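Local coordinates for TnpArep for protein (Escherichia coli, PDB 4ER8) that binds repeated extragenic palindrome (REP) DNA hairpins and catalyses cleavage and recombination of the mosaic elements built from them, at residues A[30-35]-A[132-137]; A[99-102]-A[107-110]. All coordinates share one frame; numbering follows the deposited sequence.

Contact 1: residues A[30-35]-A[132-137]; sequences TQYQML and WPFSTF
Across this contact the ring of F134 turns its edge onto a face of Y32, while W132 and P133 pack against it. W132 lends one face of its indole to F134, whose CD1 lies 3.3 Å above that plane, offset toward the rim. P133 then brings CG over a face of the F134 ring. F134 itself sits at the centre of an inverse gamma turn, and with CG anti to its carbonyl carbon (chi1 -64°) the ring reaches out to helix 32-45. Its CD2 stands 3.4 Å above the centre of the Y32 ring; the planes are 77° apart, a T-shaped stack. S135 points its CB away from segment 30-35, its OG accepting from F137 N at 3.1 Å in an ST turn that leads into helix 137-142. Y32 packs on V55 and F134 pairs with V55 through the backbone, so the contact borders edge strand 49-55, next to strand 59-65 with H59 and H61 of the HUH motif. Were Y32 cut back to an alanine, the F134 edge would probably lose the face it rests on and the ring could turn more freely. With no hydrogen bond between the segments, the contact depends on aromatic packing, the edge of F134, through CD2 and CE2, against the face of Y32.

Contact 2: residues A[99-102]-A[107-110]; sequences WEHA and KDYR. With nucleotides of chain B.
H101 and D108 meet through one nearly straight hydrogen bond, NE2 of H101 giving its N-H to OD2 of D108 at 2.9 Å and 173°. The carboxylate oxygen lies in the imidazole plane and is met almost along its C-O axis, yet the carboxylate as a whole stands at 89° to the ring. CG of H101 is anti to the backbone N (chi1 164°), which carries the ring out from the strand between thymine and D108. With ND1 also donating, to O4 of DT2 of chain B at 2.7 Å, the imidazole is probably held in one rotation. D108 thus probably acts as a second-shell residue, orienting a base-reading histidine. E100 bends at chi2, which lays both carboxylate oxygens along DG1 of chain B: OE1 accepts from N1 at 2.8 Å and OE2 from N2 at 2.7 Å. A102 N reads O6 of the same guanine at 2.9 Å, and E100 O accepts from N3 of DT2 of chain B at 2.8 Å. W99 offers an indole face to that thymine of chain B, whose N3 stands 3.6 Å above the plane, toward the rim. Side chains and backbone of strand 99-102 together thus read the first bases of the bound REP DNA. It is an outermost strand of the nuclease's antiparallel sheet, paired with strand 13-19, and H101 reaches from it to the first turns of helix 106-122, where H112 also meets its ring.

The two contacts lie on opposite sides of the chain's centre, with their own centres 22 Å apart and nearest atoms about 9 Å apart. Along the chain contact 2 is nested inside the loop that contact 1 closes. They flank the same four-stranded antiparallel sheet: contact 1 adjoins the outermost strand 49-55, whereas contact 2 uses the other outermost strand, 99-102. Helix 106-122 starts at contact 2, carrying the nickel ligand N119, with H123 just past its end, before the chain reaches the loop of contact 1. One edge of the sheet thus reads the DNA bases, while contact 1 joins helix 32-45 to the loop that follows these two ligands and precedes E161.

Contact 1: residues A[30-35]-A[132-137]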
ATOM      1  N   THR A  30      12.958   6.849   5.012  1.00 61.65           N
ATOM      2  CA  THR A  30      14.409   6.828   5.131  1.00 62.14           C
ATOM      3  C   THR A  30      14.990   5.634   4.358  1.00 62.71           C
ATOM      4  O   THR A  30      15.847   5.808   3.481  1.00 62.91           O
ATOM      5  CB  THR A  30      14.799   6.838   6.634  1.00 62.57           C
ATOM      6  OG1 THR A  30      14.363   8.083   7.217  1.00 62.54           O
ATOM      7  CG2 THR A  30      16.308   6.662   6.849  1.00 62.20           C
ATOM      8  N   GLN A  31      14.475   4.436   4.619  1.00 62.82           N
ATOM      9  CA  GLN A  31      14.934   3.255   3.909  1.00 62.87           C
ATOM     10  C   GLN A  31      14.047   2.913   2.738  1.00 62.40           C
ATOM     11  O   GLN A  31      13.847   1.738   2.400  1.00 62.30           O
ATOM     12  CB  GLN A  31      15.031   2.070   4.852  1.00 63.70           C
ATOM     13  CG  GLN A  31      16.097   2.227   5.919  1.00 66.68           C
ATOM     14  CD  GLN A  31      17.428   2.668   5.339  1.00 70.62           C
ATOM     15  OE1 GLN A  31      18.063   3.578   5.878  1.00 72.38           O
ATOM     16  NE2 GLN A  31      17.853   2.043   4.225  1.00 70.80           N
ATOM     17  N   TYR A  32      13.545   3.941   2.079  1.00 61.89           N
ATOM     18  CA  TYR A  32      12.759   3.717   0.879  1.00 62.29           C
ATOM     19  C   TYR A  32      13.329   2.607  -0.024  1.00 62.20           C
ATOM     20  O   TYR A  32      12.593   1.762  -0.549  1.00 62.28           O
ATOM     21  CB  TYR A  32      12.622   5.012   0.091  1.00 62.16           C
ATOM     22  CG  TYR A  32      11.566   4.932  -0.984  1.00 62.91           C
ATOM     23  CD1 TYR A  32      10.317   4.358  -0.723  1.00 61.65           C
ATOM     24  CD2 TYR A  32      11.803   5.442  -2.261  1.00 63.12           C
ATOM     25  CE1 TYR A  32       9.344   4.289  -1.709  1.00 62.36           C
ATOM     26  CE2 TYR A  32      10.831   5.386  -3.246  1.00 62.99           C
ATOM     27  CZ  TYR A  32       9.607   4.804  -2.967  1.00 62.27           C
ATOM     28  OH  TYR A  32       8.653   4.750  -3.946  1.00 61.82           O
ATOM     29  N   GLN A  33      14.648   2.623  -0.168  1.00 62.16           N
ATOM     30  CA  GLN A  33      15.386   1.755  -1.065  1.00 61.95           C
ATOM     31  C   GLN A  33      15.278   0.296  -0.708  1.00 61.28           C
ATOM     32  O   GLN A  33      14.938  -0.508  -1.564  1.00 60.77           O
ATOM     33  CB  GLN A  33      16.856   2.189  -1.095  1.00 63.04           C
ATOM     34  CG  GLN A  33      17.068   3.568  -1.731  1.00 64.54           C
ATOM     35  CD  GLN A  33      16.297   3.680  -3.040  1.00 67.66           C
ATOM     36  OE1 GLN A  33      16.191   2.702  -3.804  1.00 67.57           O
ATOM     37  NE2 GLN A  33      15.724   4.868  -3.294  1.00 68.29           N
ATOM     38  N   MET A  34      15.569  -0.051   0.545  1.00 60.92           N
ATOM     39  CA  MET A  34      15.385  -1.435   1.005  1.00 60.85           C
ATOM     40  C   MET A  34      13.963  -1.871   0.731  1.00 60.02           C
ATOM     41  O   MET A  34      13.746  -2.986   0.245  1.00 59.64           O
ATOM     42  CB  MET A  34      15.640  -1.589   2.497  1.00 61.50           C
ATOM     43  CG  MET A  34      17.097  -1.780   2.910  1.00 64.22           C
ATOM     44  SD  MET A  34      17.385  -0.736   4.372  1.00 71.70           S
ATOM     45  CE  MET A  34      19.120  -1.075   4.709  1.00 71.45           C
ATOM     46  N   LEU A  35      12.998  -0.988   1.020  1.00 58.67           N
ATOM     47  CA  LEU A  35      11.596  -1.323   0.778  1.00 57.54           C
ATOM     48  C   LEU A  35      11.389  -1.632  -0.673  1.00 57.81           C
ATOM     49  O   LEU A  35      11.003  -2.749  -1.022  1.00 57.51           O
ATOM     50  CB  LEU A  35      10.650  -0.214   1.209  1.00 56.85           C
ATOM     51  CG  LEU A  35       9.144  -0.490   1.084  1.00 55.27           C
ATOM     52  CD1 LEU A  35       8.634  -1.519   2.059  1.00 53.65           C
ATOM     53  CD2 LEU A  35       8.391   0.785   1.291  1.00 55.51           C
ATOM     54  N   TRP A 132       4.365  14.630  -3.153  1.00 48.39           N
ATOM     55  CA  TRP A 132       4.870  13.385  -2.567  1.00 49.20           C
ATOM     56  C   TRP A 132       5.475  12.433  -3.588  1.00 49.97           C
ATOM     57  O   TRP A 132       4.758  11.904  -4.454  1.00 50.84           O
ATOM     58  CB  TRP A 132       3.778  12.663  -1.777  1.00 49.27           C
ATOM     59  CG  TRP A 132       4.292  11.625  -0.819  1.00 48.73           C
ATOM     60  CD1 TRP A 132       4.213  10.252  -0.952  1.00 48.91           C
ATOM     61  CD2 TRP A 132       4.952  11.864   0.427  1.00 48.33           C
ATOM     62  NE1 TRP A 132       4.790   9.626   0.137  1.00 45.73           N
ATOM     63  CE2 TRP A 132       5.252  10.587   1.001  1.00 47.83           C
ATOM     64  CE3 TRP A 132       5.335  13.021   1.115  1.00 48.48           C
ATOM     65  CZ2 TRP A 132       5.914  10.450   2.228  1.00 46.04           C
ATOM     66  CZ3 TRP A 132       5.999  12.875   2.367  1.00 49.93           C
ATOM     67  CH2 TRP A 132       6.276  11.605   2.895  1.00 47.36           C
ATOM     68  N   PRO A 133       6.799  12.216  -3.491  1.00 50.01           N
ATOM     69  CA  PRO A 133       7.519  11.346  -4.423  1.00 49.80           C
ATOM     70  C   PRO A 133       7.376   9.874  -4.147  1.00 49.64           C
ATOM     71  O   PRO A 133       7.706   9.062  -4.998  1.00 49.18           O
ATOM     72  CB  PRO A 133       8.980  11.739  -4.212  1.00 49.75           C
ATOM     73  CG  PRO A 133       9.030  12.347  -2.844  1.00 49.86           C
ATOM     74  CD  PRO A 133       7.720  13.068  -2.713  1.00 49.95           C
ATOM     75  N   PHE A 134       6.904   9.526  -2.959  1.00 50.01           N
ATOM     76  CA  PHE A 134       6.945   8.130  -2.524  1.00 49.64           C
ATOM     77  C   PHE A 134       5.681   7.380  -2.909  1.00 49.61           C
ATOM     78  O   PHE A 134       4.976   6.861  -2.037  1.00 51.08           O
ATOM     79  CB  PHE A 134       7.160   8.067  -1.010  1.00 49.39           C
ATOM     80  CG  PHE A 134       8.476   8.615  -0.569  1.00 49.28           C
ATOM     81  CD1 PHE A 134       8.540   9.781   0.182  1.00 49.68           C
ATOM     82  CD2 PHE A 134       9.667   7.983  -0.932  1.00 50.90           C
ATOM     83  CE1 PHE A 134       9.773  10.327   0.582  1.00 49.71           C
ATOM     84  CE2 PHE A 134      10.926   8.510  -0.538  1.00 50.18           C
ATOM     85  CZ  PHE A 134      10.974   9.690   0.213  1.00 50.09           C
ATOM     86  N   SER A 135       5.377   7.320  -4.196  1.00 48.34           N
ATOM     87  CA  SER A 135       4.192   6.602  -4.634  1.00 47.81           C
ATOM     88  C   SER A 135       4.222   6.308  -6.124  1.00 47.08           C
ATOM     89  O   SER A 135       5.119   6.761  -6.819  1.00 47.18           O
ATOM     90  CB  SER A 135       2.967   7.428  -4.331  1.00 47.13           C
ATOM     91  OG  SER A 135       2.900   8.490  -5.229  1.00 49.31           O
ATOM     92  N   THR A 136       3.226   5.576  -6.610  1.00 45.94           N
ATOM     93  CA  THR A 136       3.100   5.317  -8.024  1.00 45.61           C
ATOM     94  C   THR A 136       2.324   6.428  -8.772  1.00 46.09           C
ATOM     95  O   THR A 136       1.953   6.274  -9.961  1.00 44.86           O
ATOM     96  CB  THR A 136       2.392   4.014  -8.255  1.00 45.59           C
ATOM     97  OG1 THR A 136       1.062   4.094  -7.711  1.00 43.23           O
ATOM     98  CG2 THR A 136       3.176   2.910  -7.600  1.00 45.30           C
ATOM     99  N   PHE A 137       2.069   7.538  -8.076  1.00 46.59           N
ATOM    100  CA  PHE A 137       1.318   8.630  -8.693  1.00 47.12           C
ATOM    101  C   PHE A 137       2.003   9.100  -9.961  1.00 47.50           C
ATOM    102  O   PHE A 137       1.411   9.112 -11.028  1.00 47.79           O
ATOM    103  CB  PHE A 137       1.152   9.784  -7.737  1.00 46.44           C
ATOM    104  CG  PHE A 137       0.411  10.945  -8.323  1.00 46.21           C
ATOM    105  CD1 PHE A 137      -0.962  10.851  -8.604  1.00 45.72           C
ATOM    106  CD2 PHE A 137       1.059  12.159  -8.545  1.00 45.49           C
ATOM    107  CE1 PHE A 137      -1.668  11.945  -9.113  1.00 41.30           C
ATOM    108  CE2 PHE A 137       0.368  13.251  -9.069  1.00 43.49           C
ATOM    109  CZ  PHE A 137      -0.993  13.139  -9.346  1.00 43.26           C
TER

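Contact 2: residues A[99-102]-A[107-110]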
ATOM      1  N   TRP A  99      -4.559  -4.951   6.791  1.00 36.32           N
ATOM      2  CA  TRP A  99      -5.928  -4.770   6.391  1.00 35.61           C
ATOM      3  C   TRP A  99      -6.092  -5.138   4.931  1.00 35.78           C
ATOM      4  O   TRP A  99      -5.284  -4.738   4.109  1.00 35.66           O
ATOM      5  CB  TRP A  99      -6.345  -3.318   6.640  1.00 35.74           C
ATOM      6  CG  TRP A  99      -7.688  -2.946   6.042  1.00 35.65           C
ATOM      7  CD1 TRP A  99      -7.922  -2.365   4.816  1.00 34.80           C
ATOM      8  CD2 TRP A  99      -8.960  -3.117   6.652  1.00 35.17           C
ATOM      9  NE1 TRP A  99      -9.266  -2.176   4.627  1.00 33.36           N
ATOM     10  CE2 TRP A  99      -9.931  -2.644   5.731  1.00 35.58           C
ATOM     11  CE3 TRP A  99      -9.382  -3.628   7.890  1.00 36.30           C
ATOM     12  CZ2 TRP A  99     -11.307  -2.664   6.016  1.00 37.13           C
ATOM     13  CZ3 TRP A  99     -10.758  -3.673   8.164  1.00 37.76           C
ATOM     14  CH2 TRP A  99     -11.698  -3.188   7.234  1.00 37.17           C
ATOM     15  N   GLU A 100      -7.153  -5.893   4.617  1.00 35.76           N
ATOM     16  CA  GLU A 100      -7.435  -6.373   3.255  1.00 34.55           C
ATOM     17  C   GLU A 100      -8.859  -6.080   2.874  1.00 35.14           C
ATOM     18  O   GLU A 100      -9.807  -6.369   3.645  1.00 35.42           O
ATOM     19  CB  GLU A 100      -7.257  -7.878   3.143  1.00 34.23           C
ATOM     20  CG  GLU A 100      -7.919  -8.529   1.844  1.00 34.82           C
ATOM     21  CD  GLU A 100      -9.357  -9.016   2.076  1.00 34.38           C
ATOM     22  OE1 GLU A 100     -10.319  -8.550   1.408  1.00 31.72           O
ATOM     23  OE2 GLU A 100      -9.521  -9.865   2.969  1.00 35.39           O
ATOM     24  N   HIS A 101      -9.039  -5.550   1.671  1.00 35.08           N
ATOM     25  CA  HIS A 101     -10.374  -5.359   1.167  1.00 35.94           C
ATOM     26  C   HIS A 101     -10.453  -5.639  -0.321  1.00 37.00           C
ATOM     27  O   HIS A 101      -9.688  -5.068  -1.141  1.00 37.04           O
ATOM     28  CB  HIS A 101     -10.908  -3.963   1.498  1.00 35.81           C
ATOM     29  CG  HIS A 101     -12.109  -3.573   0.683  1.00 35.64           C
ATOM     30  ND1 HIS A 101     -13.395  -3.952   1.025  1.00 33.59           N
ATOM     31  CD2 HIS A 101     -12.212  -2.864  -0.469  1.00 33.32           C
ATOM     32  CE1 HIS A 101     -14.236  -3.490   0.115  1.00 34.50           C
ATOM     33  NE2 HIS A 101     -13.547  -2.813  -0.793  1.00 34.49           N
ATOM     34  N   ALA A 102     -11.386  -6.520  -0.656  1.00 37.92           N
ATOM     35  CA  ALA A 102     -11.577  -6.981  -2.019  1.00 39.24           C
ATOM     36  C   ALA A 102     -12.344  -5.949  -2.844  1.00 41.22           C
ATOM     37  O   ALA A 102     -13.486  -5.567  -2.466  1.00 40.95           O
ATOM     38  CB  ALA A 102     -12.336  -8.245  -1.983  1.00 38.68           C
ATOM     39  N   LYS A 107     -15.934   1.541  -9.798  1.00 48.86           N
ATOM     40  CA  LYS A 107     -16.059   2.701  -8.924  1.00 48.75           C
ATOM     41  C   LYS A 107     -15.202   2.519  -7.700  1.00 47.92           C
ATOM     42  O   LYS A 107     -14.332   3.346  -7.447  1.00 48.02           O
ATOM     43  CB  LYS A 107     -17.515   2.987  -8.527  1.00 49.33           C
ATOM     44  CG  LYS A 107     -18.323   3.665  -9.659  1.00 52.76           C
ATOM     45  CD  LYS A 107     -19.639   4.306  -9.182  1.00 56.79           C
ATOM     46  CE  LYS A 107     -20.824   3.816 -10.055  1.00 59.35           C
ATOM     47  NZ  LYS A 107     -21.723   4.929 -10.538  1.00 60.63           N
ATOM     48  N   ASP A 108     -15.433   1.430  -6.964  1.00 46.93           N
ATOM     49  CA  ASP A 108     -14.700   1.165  -5.748  1.00 45.77           C
ATOM     50  C   ASP A 108     -13.205   1.211  -5.980  1.00 45.04           C
ATOM     51  O   ASP A 108     -12.455   1.723  -5.127  1.00 45.48           O
ATOM     52  CB  ASP A 108     -15.105  -0.149  -5.111  1.00 45.69           C
ATOM     53  CG  ASP A 108     -14.895  -0.135  -3.615  1.00 48.11           C
ATOM     54  OD1 ASP A 108     -15.017   0.960  -3.007  1.00 49.87           O
ATOM     55  OD2 ASP A 108     -14.617  -1.208  -3.022  1.00 49.94           O
ATOM     56  N   TYR A 109     -12.782   0.734  -7.148  1.00 43.68           N
ATOM     57  CA  TYR A 109     -11.373   0.698  -7.518  1.00 42.42           C
ATOM     58  C   TYR A 109     -10.797   2.083  -7.561  1.00 42.92           C
ATOM     59  O   TYR A 109      -9.792   2.382  -6.900  1.00 43.25           O
ATOM     60  CB  TYR A 109     -11.199   0.035  -8.863  1.00 41.40           C
ATOM     61  CG  TYR A 109      -9.795   0.061  -9.421  1.00 39.61           C
ATOM     62  CD1 TYR A 109      -8.803  -0.780  -8.930  1.00 38.12           C
ATOM     63  CD2 TYR A 109      -9.472   0.887 -10.496  1.00 38.15           C
ATOM     64  CE1 TYR A 109      -7.508  -0.763  -9.467  1.00 35.14           C
ATOM     65  CE2 TYR A 109      -8.202   0.909 -11.038  1.00 35.64           C
ATOM     66  CZ  TYR A 109      -7.232   0.071 -10.523  1.00 36.46           C
ATOM     67  OH  TYR A 109      -5.980   0.088 -11.073  1.00 37.34           O
ATOM     68  N   ARG A 110     -11.429   2.937  -8.358  1.00 43.14           N
ATOM     69  CA  ARG A 110     -11.052   4.346  -8.405  1.00 42.58           C
ATOM     70  C   ARG A 110     -11.108   5.053  -7.045  1.00 42.51           C
ATOM     71  O   ARG A 110     -10.196   5.834  -6.760  1.00 43.13           O
ATOM     72  CB  ARG A 110     -11.889   5.100  -9.411  1.00 42.49           C
ATOM     73  CG  ARG A 110     -11.520   4.778 -10.829  1.00 43.45           C
ATOM     74  CD  ARG A 110     -12.752   4.945 -11.685  1.00 45.19           C
ATOM     75  NE  ARG A 110     -12.552   4.615 -13.100  1.00 45.70           N
ATOM     76  CZ  ARG A 110     -13.328   5.090 -14.074  1.00 42.18           C
ATOM     77  NH1 ARG A 110     -14.333   5.904 -13.771  1.00 40.36           N
ATOM     78  NH2 ARG A 110     -13.091   4.766 -15.332  1.00 38.80           N
TER
ATOM     79  P    DT B   2     -17.917  -6.110   8.988  1.00 42.63           P
ATOM     80  OP1  DT B   2     -18.597  -6.014  10.313  1.00 43.31           O
ATOM     81  OP2  DT B   2     -17.729  -4.875   8.200  1.00 39.02           O
ATOM     82  O5'  DT B   2     -16.498  -6.756   9.283  1.00 39.34           O
ATOM     83  C5'  DT B   2     -16.269  -7.656  10.339  1.00 38.16           C
ATOM     84  C4'  DT B   2     -14.765  -7.917  10.294  1.00 38.18           C
ATOM     85  O4'  DT B   2     -14.394  -7.962   8.886  1.00 36.84           O
ATOM     86  C3'  DT B   2     -13.895  -6.831  10.930  1.00 36.26           C
ATOM     87  O3'  DT B   2     -12.768  -7.447  11.426  1.00 39.31           O
ATOM     88  C2'  DT B   2     -13.446  -6.050   9.714  1.00 36.24           C
ATOM     89  C1'  DT B   2     -13.294  -7.126   8.650  1.00 34.29           C
ATOM     90  N1   DT B   2     -13.254  -6.584   7.251  1.00 35.92           N
ATOM     91  C2   DT B   2     -12.129  -6.785   6.463  1.00 36.96           C
ATOM     92  O2   DT B   2     -11.155  -7.415   6.802  1.00 37.33           O
ATOM     93  N3   DT B   2     -12.157  -6.237   5.206  1.00 38.13           N
ATOM     94  C4   DT B   2     -13.156  -5.474   4.642  1.00 38.54           C
ATOM     95  O4   DT B   2     -13.058  -4.996   3.493  1.00 40.10           O
ATOM     96  C5   DT B   2     -14.310  -5.271   5.498  1.00 38.33           C
ATOM     97  C7   DT B   2     -15.495  -4.463   4.966  1.00 36.27           C
ATOM     98  C6   DT B   2     -14.298  -5.831   6.742  1.00 36.21           C
ATOM     99  O5'  DG B   1     -20.236  -7.137   4.406  1.00 36.25           O
ATOM    100  C5'  DG B   1     -20.469  -7.908   5.621  1.00 37.07           C
ATOM    101  C4'  DG B   1     -19.235  -8.593   6.175  1.00 38.98           C
ATOM    102  O4'  DG B   1     -18.458  -9.252   5.090  1.00 39.13           O
ATOM    103  C3'  DG B   1     -18.243  -7.635   6.829  1.00 39.10           C
ATOM    104  O3'  DG B   1     -18.674  -7.240   8.104  1.00 39.90           O
ATOM    105  C2'  DG B   1     -17.016  -8.555   6.840  1.00 38.55           C
ATOM    106  C1'  DG B   1     -17.100  -9.255   5.474  1.00 36.18           C
ATOM    107  N9   DG B   1     -16.485  -8.566   4.376  1.00 37.23           N
ATOM    108  C8   DG B   1     -17.148  -7.736   3.493  1.00 36.37           C
ATOM    109  N7   DG B   1     -16.326  -7.228   2.573  1.00 37.72           N
ATOM    110  C5   DG B   1     -15.074  -7.782   2.835  1.00 34.71           C
ATOM    111  C6   DG B   1     -13.849  -7.623   2.146  1.00 34.98           C
ATOM    112  O6   DG B   1     -13.659  -6.912   1.136  1.00 36.00           O
ATOM    113  N1   DG B   1     -12.784  -8.357   2.719  1.00 33.50           N
ATOM    114  C2   DG B   1     -12.966  -9.141   3.835  1.00 34.32           C
ATOM    115  N2   DG B   1     -11.873  -9.756   4.278  1.00 29.46           N
ATOM    116  N3   DG B   1     -14.132  -9.306   4.497  1.00 35.06           N
ATOM    117  C4   DG B   1     -15.146  -8.599   3.953  1.00 36.15           C
ATOM    118  P    DA B   3     -12.333  -7.308  12.942  1.00 39.60           P
ATOM    119  OP1  DA B   3     -11.453  -8.432  13.267  1.00 39.72           O
ATOM    120  OP2  DA B   3     -13.583  -7.294  13.709  1.00 44.55           O
ATOM    121  O5'  DA B   3     -11.731  -5.830  12.982  1.00 38.22           O
ATOM    122  C5'  DA B   3     -10.557  -5.474  12.285  1.00 39.10           C
ATOM    123  C4'  DA B   3      -9.336  -6.019  13.042  1.00 38.96           C
ATOM    124  O4'  DA B   3      -8.129  -5.723  12.307  1.00 36.53           O
ATOM    125  C3'  DA B   3      -9.097  -5.513  14.442  1.00 36.67           C
ATOM    126  O3'  DA B   3      -8.424  -6.512  15.099  1.00 40.56           O
ATOM    127  C2'  DA B   3      -8.166  -4.334  14.189  1.00 38.64           C
ATOM    128  C1'  DA B   3      -7.288  -4.899  13.066  1.00 38.27           C
ATOM    129  N9   DA B   3      -6.721  -4.000  12.056  1.00 36.36           N
ATOM    130  C8   DA B   3      -7.264  -2.867  11.514  1.00 35.71           C
ATOM    131  N7   DA B   3      -6.502  -2.310  10.603  1.00 35.07           N
ATOM    132  C5   DA B   3      -5.380  -3.124  10.552  1.00 34.48           C
ATOM    133  C6   DA B   3      -4.188  -3.076   9.786  1.00 35.70           C
ATOM    134  N6   DA B   3      -3.880  -2.128   8.852  1.00 35.87           N
ATOM    135  N1   DA B   3      -3.318  -4.083   9.987  1.00 34.92           N
ATOM    136  C2   DA B   3      -3.607  -5.017  10.880  1.00 34.50           C
ATOM    137  N3   DA B   3      -4.669  -5.144  11.661  1.00 34.34           N
ATOM    138  C4   DA B   3      -5.522  -4.167  11.430  1.00 33.83           C
TER